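Local coordinates for glutathione S-transferase (Sphingobium chungbukense, PDB 6M1T), which binds glutathione and, as a beta-class glutathione S-transferase, probably transfers it to electrophilic compounds in detoxification, at residues 3-8 and 27-32; 51-56 and 67-72. One frame throughout, in Å; residues are numbered along the deposited sequence.

Contact 1. Residues 3-8 and 27-32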
loop_
_atom_site.group_PDB
_atom_site.type_symbol
_atom_site.label_atom_id
_atom_site.label_comp_id
_atom_site.label_asym_id
_atom_site.label_seq_id
_atom_site.Cartn_x
_atom_site.Cartn_y
_atom_site.Cartn_z
ATOM N N LEU A 3 10.561 15.544 9.102
ATOM C CA LEU A 3 10.569 14.453 8.120
ATOM C C LEU A 3 11.954 13.786 8.077
ATOM O O LEU A 3 12.938 14.490 7.876
ATOM C CB LEU A 3 10.221 15.028 6.744
ATOM C CG LEU A 3 10.137 13.964 5.669
ATOM C CD1 LEU A 3 8.917 13.045 5.871
ATOM C CD2 LEU A 3 10.120 14.627 4.292
ATOM N N PHE A 4 11.986 12.457 8.232
ATOM C CA PHE A 4 13.203 11.630 8.180
ATOM C C PHE A 4 13.355 11.110 6.772
ATOM O O PHE A 4 12.399 10.497 6.275
ATOM C CB PHE A 4 13.165 10.502 9.217
ATOM C CG PHE A 4 13.190 11.046 10.617
ATOM C CD1 PHE A 4 12.035 11.524 11.214
ATOM C CD2 PHE A 4 14.388 11.155 11.302
ATOM C CE1 PHE A 4 12.074 12.053 12.496
ATOM C CE2 PHE A 4 14.421 11.676 12.583
ATOM C CZ PHE A 4 13.265 12.129 13.178
ATOM N N ILE A 5 14.490 11.439 6.169
ATOM C CA ILE A 5 14.780 11.178 4.748
ATOM C C ILE A 5 16.090 10.417 4.568
ATOM O O ILE A 5 16.972 10.459 5.427
ATOM C CB ILE A 5 14.806 12.491 3.940
ATOM C CG1 ILE A 5 15.976 13.411 4.283
ATOM C CG2 ILE A 5 13.477 13.200 4.081
ATOM C CD1 ILE A 5 16.259 14.427 3.167
ATOM N N SER A 6 16.212 9.872 3.362
ATOM C CA SER A 6 17.496 9.496 2.732
ATOM C C SER A 6 17.461 10.039 1.299
ATOM O O SER A 6 16.506 9.806 0.571
ATOM C CB SER A 6 17.667 7.995 2.807
ATOM O OG SER A 6 18.914 7.651 2.230
ATOM N N PRO A 7 18.454 10.839 0.854
ATOM C CA PRO A 7 18.335 11.534 -0.437
ATOM C C PRO A 7 17.999 10.590 -1.580
ATOM O O PRO A 7 18.672 9.569 -1.760
ATOM C CB PRO A 7 19.703 12.179 -0.656
ATOM C CG PRO A 7 20.217 12.343 0.745
ATOM C CD PRO A 7 19.735 11.120 1.515
ATOM N N GLY A 8 16.983 10.950 -2.344
ATOM C CA GLY A 8 16.612 10.217 -3.562
ATOM C C GLY A 8 15.713 9.024 -3.268
ATOM O O GLY A 8 15.179 8.430 -4.259
ATOM N N ALA A 27 13.969 18.704 7.618
ATOM C CA ALA A 27 14.313 17.487 6.872
ATOM C C ALA A 27 15.562 16.914 7.535
ATOM O O ALA A 27 16.584 17.590 7.478
ATOM C CB ALA A 27 14.545 17.792 5.417
ATOM N N VAL A 28 15.472 15.720 8.121
ATOM C CA VAL A 28 16.580 15.113 8.910
ATOM C C VAL A 28 17.059 13.858 8.177
ATOM O O VAL A 28 16.227 12.996 7.919
ATOM C CB VAL A 28 16.050 14.836 10.328
ATOM C CG1 VAL A 28 17.044 14.114 11.193
ATOM C CG2 VAL A 28 15.631 16.159 10.984
ATOM N N LYS A 29 18.350 13.785 7.831
ATOM C CA LYS A 29 18.938 12.648 7.079
ATOM C C LYS A 29 19.143 11.444 8.023
ATOM O O LYS A 29 19.520 11.610 9.205
ATOM C CB LYS A 29 20.223 13.069 6.361
ATOM C CG LYS A 29 20.004 14.086 5.248
ATOM C CD LYS A 29 21.241 14.319 4.373
ATOM C CE LYS A 29 22.038 15.548 4.751
ATOM N NZ LYS A 29 21.379 16.791 4.268
ATOM N N VAL A 30 18.865 10.260 7.503
ATOM C CA VAL A 30 19.161 8.964 8.170
ATOM C C VAL A 30 20.175 8.207 7.315
ATOM O O VAL A 30 19.984 8.107 6.067
ATOM C CB VAL A 30 17.885 8.127 8.346
ATOM C CG1 VAL A 30 18.160 6.821 9.097
ATOM C CG2 VAL A 30 16.782 8.939 9.023
ATOM N N ASP A 31 21.124 7.567 7.987
ATOM C CA ASP A 31 22.061 6.600 7.373
ATOM C C ASP A 31 21.336 5.266 7.413
ATOM O O ASP A 31 21.084 4.786 8.514
ATOM C CB ASP A 31 23.403 6.537 8.124
ATOM C CG ASP A 31 24.411 5.634 7.418
ATOM O OD1 ASP A 31 23.982 4.531 6.922
ATOM O OD2 ASP A 31 25.604 6.048 7.296
ATOM N N LEU A 32 20.888 4.774 6.272
ATOM C CA LEU A 32 19.980 3.580 6.236
ATOM C C LEU A 32 20.775 2.310 6.610
ATOM O O LEU A 32 20.159 1.329 7.087
ATOM C CB LEU A 32 19.347 3.524 4.845
ATOM C CG LEU A 32 18.252 4.565 4.612
ATOM C CD1 LEU A 32 17.642 4.360 3.243
ATOM C CD2 LEU A 32 17.198 4.530 5.740
#

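Contact 2. Residues 51-56 and 67-72. With GSH (glutathione), chain C.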
loop_
_atom_site.group_PDB
_atom_site.type_symbol
_atom_site.label_atom_id
_atom_site.label_comp_id
_atom_site.label_asym_id
_atom_site.label_seq_id
_atom_site.Cartn_x
_atom_site.Cartn_y
_atom_site.Cartn_z
ATOM N N LYS A 51 12.903 2.236 8.406
ATOM C CA LYS A 51 12.696 2.713 7.007
ATOM C C LYS A 51 12.304 4.198 6.975
ATOM O O LYS A 51 11.656 4.722 7.919
ATOM C CB LYS A 51 11.633 1.873 6.313
ATOM C CG LYS A 51 11.982 0.403 6.140
ATOM C CD LYS A 51 10.806 -0.395 5.673
ATOM C CE LYS A 51 11.181 -1.805 5.302
ATOM N NZ LYS A 51 11.592 -1.826 3.894
ATOM N N VAL A 52 12.638 4.845 5.852
ATOM C CA VAL A 52 12.187 6.235 5.558
ATOM C C VAL A 52 11.098 6.111 4.506
ATOM O O VAL A 52 11.117 5.169 3.730
ATOM C CB VAL A 52 13.341 7.160 5.136
ATOM C CG1 VAL A 52 14.238 7.458 6.325
ATOM C CG2 VAL A 52 14.143 6.663 3.923
ATOM N N PRO A 53 10.112 7.030 4.449
ATOM C CA PRO A 53 10.036 8.175 5.371
ATOM C C PRO A 53 9.436 7.847 6.743
ATOM O O PRO A 53 8.671 6.900 6.844
ATOM C CB PRO A 53 9.056 9.143 4.682
ATOM C CG PRO A 53 8.161 8.207 3.870
ATOM C CD PRO A 53 9.037 7.048 3.435
ATOM N N ALA A 54 9.679 8.726 7.698
ATOM C CA ALA A 54 8.901 8.818 8.951
ATOM C C ALA A 54 8.651 10.303 9.197
ATOM O O ALA A 54 9.533 11.126 8.858
ATOM C CB ALA A 54 9.635 8.187 10.088
ATOM N N LEU A 55 7.457 10.635 9.657
ATOM C CA LEU A 55 7.052 12.023 9.929
ATOM C C LEU A 55 6.695 12.183 11.399
ATOM O O LEU A 55 5.725 11.532 11.808
ATOM C CB LEU A 55 5.857 12.382 9.065
ATOM C CG LEU A 55 5.398 13.823 9.272
ATOM C CD1 LEU A 55 6.430 14.799 8.709
ATOM C CD2 LEU A 55 4.076 14.050 8.575
ATOM N N THR A 56 7.479 12.946 12.148
ATOM C CA THR A 56 7.209 13.258 13.571
ATOM C C THR A 56 6.416 14.553 13.621
ATOM O O THR A 56 6.895 15.589 13.115
ATOM C CB THR A 56 8.468 13.344 14.427
ATOM O OG1 THR A 56 9.173 12.123 14.265
ATOM C CG2 THR A 56 8.160 13.534 15.904
ATOM N N PRO A 67 1.746 6.402 1.942
ATOM C CA PRO A 67 0.328 6.697 1.728
ATOM C C PRO A 67 -0.335 7.481 2.872
ATOM O O PRO A 67 -1.102 8.465 2.603
ATOM C CB PRO A 67 -0.260 5.289 1.539
ATOM C CG PRO A 67 0.851 4.499 0.922
ATOM C CD PRO A 67 2.090 4.987 1.662
ATOM N N ALA A 68 -0.046 7.126 4.132
ATOM C CA ALA A 68 -0.579 7.837 5.313
ATOM C C ALA A 68 0.075 9.218 5.456
ATOM O O ALA A 68 -0.625 10.191 5.726
ATOM C CB ALA A 68 -0.372 6.993 6.542
ATOM N N ILE A 69 1.395 9.301 5.291
ATOM C CA ILE A 69 2.171 10.554 5.466
ATOM C C ILE A 69 1.701 11.559 4.435
ATOM O O ILE A 69 1.456 12.684 4.814
ATOM C CB ILE A 69 3.688 10.279 5.389
ATOM C CG1 ILE A 69 4.103 9.474 6.621
ATOM C CG2 ILE A 69 4.470 11.582 5.264
ATOM C CD1 ILE A 69 5.494 8.896 6.590
ATOM N N LEU A 70 1.605 11.130 3.192
ATOM C CA LEU A 70 1.269 12.003 2.055
ATOM C C LEU A 70 -0.148 12.546 2.242
ATOM O O LEU A 70 -0.352 13.773 2.075
ATOM C CB LEU A 70 1.441 11.216 0.762
ATOM C CG LEU A 70 2.907 11.009 0.313
ATOM C CD1 LEU A 70 2.943 10.032 -0.841
ATOM C CD2 LEU A 70 3.559 12.336 -0.056
ATOM N N LEU A 71 -1.095 11.691 2.606
ATOM C CA LEU A 71 -2.485 12.172 2.885
ATOM C C LEU A 71 -2.495 13.173 4.042
ATOM O O LEU A 71 -3.178 14.202 3.912
ATOM C CB LEU A 71 -3.414 11.004 3.217
ATOM C CG LEU A 71 -4.497 10.613 2.212
ATOM C CD1 LEU A 71 -4.823 11.660 1.156
ATOM C CD2 LEU A 71 -4.120 9.294 1.557
ATOM N N TYR A 72 -1.813 12.867 5.154
ATOM C CA TYR A 72 -1.680 13.758 6.317
ATOM C C TYR A 72 -1.237 15.138 5.821
ATOM O O TYR A 72 -1.819 16.207 6.217
ATOM C CB TYR A 72 -0.711 13.201 7.370
ATOM C CG TYR A 72 -0.582 14.132 8.535
ATOM C CD1 TYR A 72 -1.517 14.127 9.565
ATOM C CD2 TYR A 72 0.405 15.103 8.558
ATOM C CE1 TYR A 72 -1.438 15.039 10.606
ATOM C CE2 TYR A 72 0.491 16.022 9.580
ATOM C CZ TYR A 72 -0.414 15.970 10.619
ATOM O OH TYR A 72 -0.311 16.882 11.616
HETATM N N1 GSH C . 6.025 0.722 2.757
HETATM C CA1 GSH C . 6.940 1.814 3.134
HETATM C C1 GSH C . 6.330 3.167 2.741
HETATM O O11 GSH C . 5.507 3.145 1.817
HETATM O O12 GSH C . 6.723 4.193 3.395
HETATM C CB1 GSH C . 8.273 1.575 2.419
HETATM C CG1 GSH C . 9.419 2.401 2.938
HETATM C CD1 GSH C . 10.725 1.926 2.304
HETATM O OE1 GSH C . 10.864 0.798 1.815
HETATM N N2 GSH C . 11.731 2.788 2.364
HETATM C CA2 GSH C . 13.083 2.543 1.905
HETATM C C2 GSH C . 14.029 2.263 3.061
HETATM O O2 GSH C . 14.030 3.000 4.046
HETATM C CB2 GSH C . 13.609 3.702 1.061
HETATM S SG2 GSH C . 12.835 3.822 -0.582
HETATM N N3 GSH C . 14.758 1.165 2.965
HETATM C CA3 GSH C . 15.727 0.786 3.964
HETATM C C3 GSH C . 15.510 -0.636 4.489
HETATM O O31 GSH C . 14.447 -1.213 4.183
HETATM O O32 GSH C . 16.405 -1.117 5.217
#

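Contact 1. Residues 3-8 and 27-32
Phe4 and Val28 sit side by side on neighbouring parallel strands, 3-5 and 27-31, the two strands of the beta-alpha-beta unit that opens the thioredoxin-like domain of this transferase. Helix 12-21 makes the crossover between them. Three backbone bonds hold the pair: Val28 N to Leu3 O at 2.8 Å, Ile5 N to Val28 O at 2.9 Å, and Val30 N to Ile5 O at 2.8 Å. Val28 O also takes a CA-H...O contact from Phe4 CA. The short strands twist by 36°.

From CB outward, Phe4 first meets Val30, whose CG2 lies 3.9 Å from that CB. With CG anti to the carbonyl carbon (chi1 -66°), the ring runs out beside Val28: CD2 lies 4.0 Å from Val28 CG1, and CE2, one atom further, closes to 3.8 Å from that same methyl. Val30 CG2 comes in at the ring edge, near its plane. Beyond the two strands, Phe43 meets this ring, and Val37 touches the same side chain.

The other face of the sheet carries Leu3, Ala27 and Ile5. Leu3 turns to Pro14, His15 and Leu18 of helix 12-21, while CD1 of Ile5 makes a looser approach to Ala27 CB at 4.4 Å. Past the strand ends the two segments also meet near the glutathione pocket, to which Leu32 belongs: CD1 of Leu32 rests 3.7 Å from Ser6 CB and is about equally near Ser6 OG.

Contact 2. Residues 51-56 and 67-72
Leu55 holds CG anti to its backbone N (chi1 -179°), which turns its side chain toward the helix; Ile69, with CG1 anti to the carbonyl carbon (chi1 -69°) and chi2 extended, carries CD1 to Pro53 and faces Leu55 with CG2. CD1 of Ile69 lies against Pro53, 3.8 Å from its O and 3.9 Å from its CG. The Leu55 and Ile69 side chains cross obliquely, CG2 of Ile69 lying 4.1 Å from Leu55 CB. Leu55 CD2 reaches Tyr72 CD2 at 3.8 Å, the two side chains roughly perpendicular.

The cis-proline loop grips glutathione as in other thioredoxin-fold glutathione transferases: Val52, just before cis Pro53, pairs with the ligand's backbone, N to O2 at 2.9 Å and O from N2 at 2.8 Å. Lys51 bends at its last torsion to set NZ 2.9 Å from O31, with a weak second bond to OE1. A methionine in place of Lys51 would probably deprive the glycine carboxylate of the charged hydrogen bond from NZ, and OE1 of its weak one.

Pro14 of helix 12-21 packs on both Pro53 and Ile69, strand 54-56 pairs with strands 2-5 and 62-64, and Tyr92 of the second subunit meets the Tyr72 ring edge-to-face.

In the fold
Strand 2-5 ties the two contacts together, since it pairs with strand 26-31 in contact 1 and runs antiparallel to strand 54-56 of contact 2. Their centres are 12 Å apart, and they touch directly: Phe4 N lies 2.9 Å from Ala54 O, a probable hydrogen bond, and Phe4 O packs 3.6 Å from Val52 CG1. Both converge on one glutathione. Contact 2 supplies Lys51 and Val52, while Leu32 of contact 1 comes within about 4 Å of the ligand. Ser6 lies about 4 Å from Val52, side chain to side chain. Cys10, Glu65, Asn66 and, from the second subunit, Glu104 also belong to the ligand's surroundings.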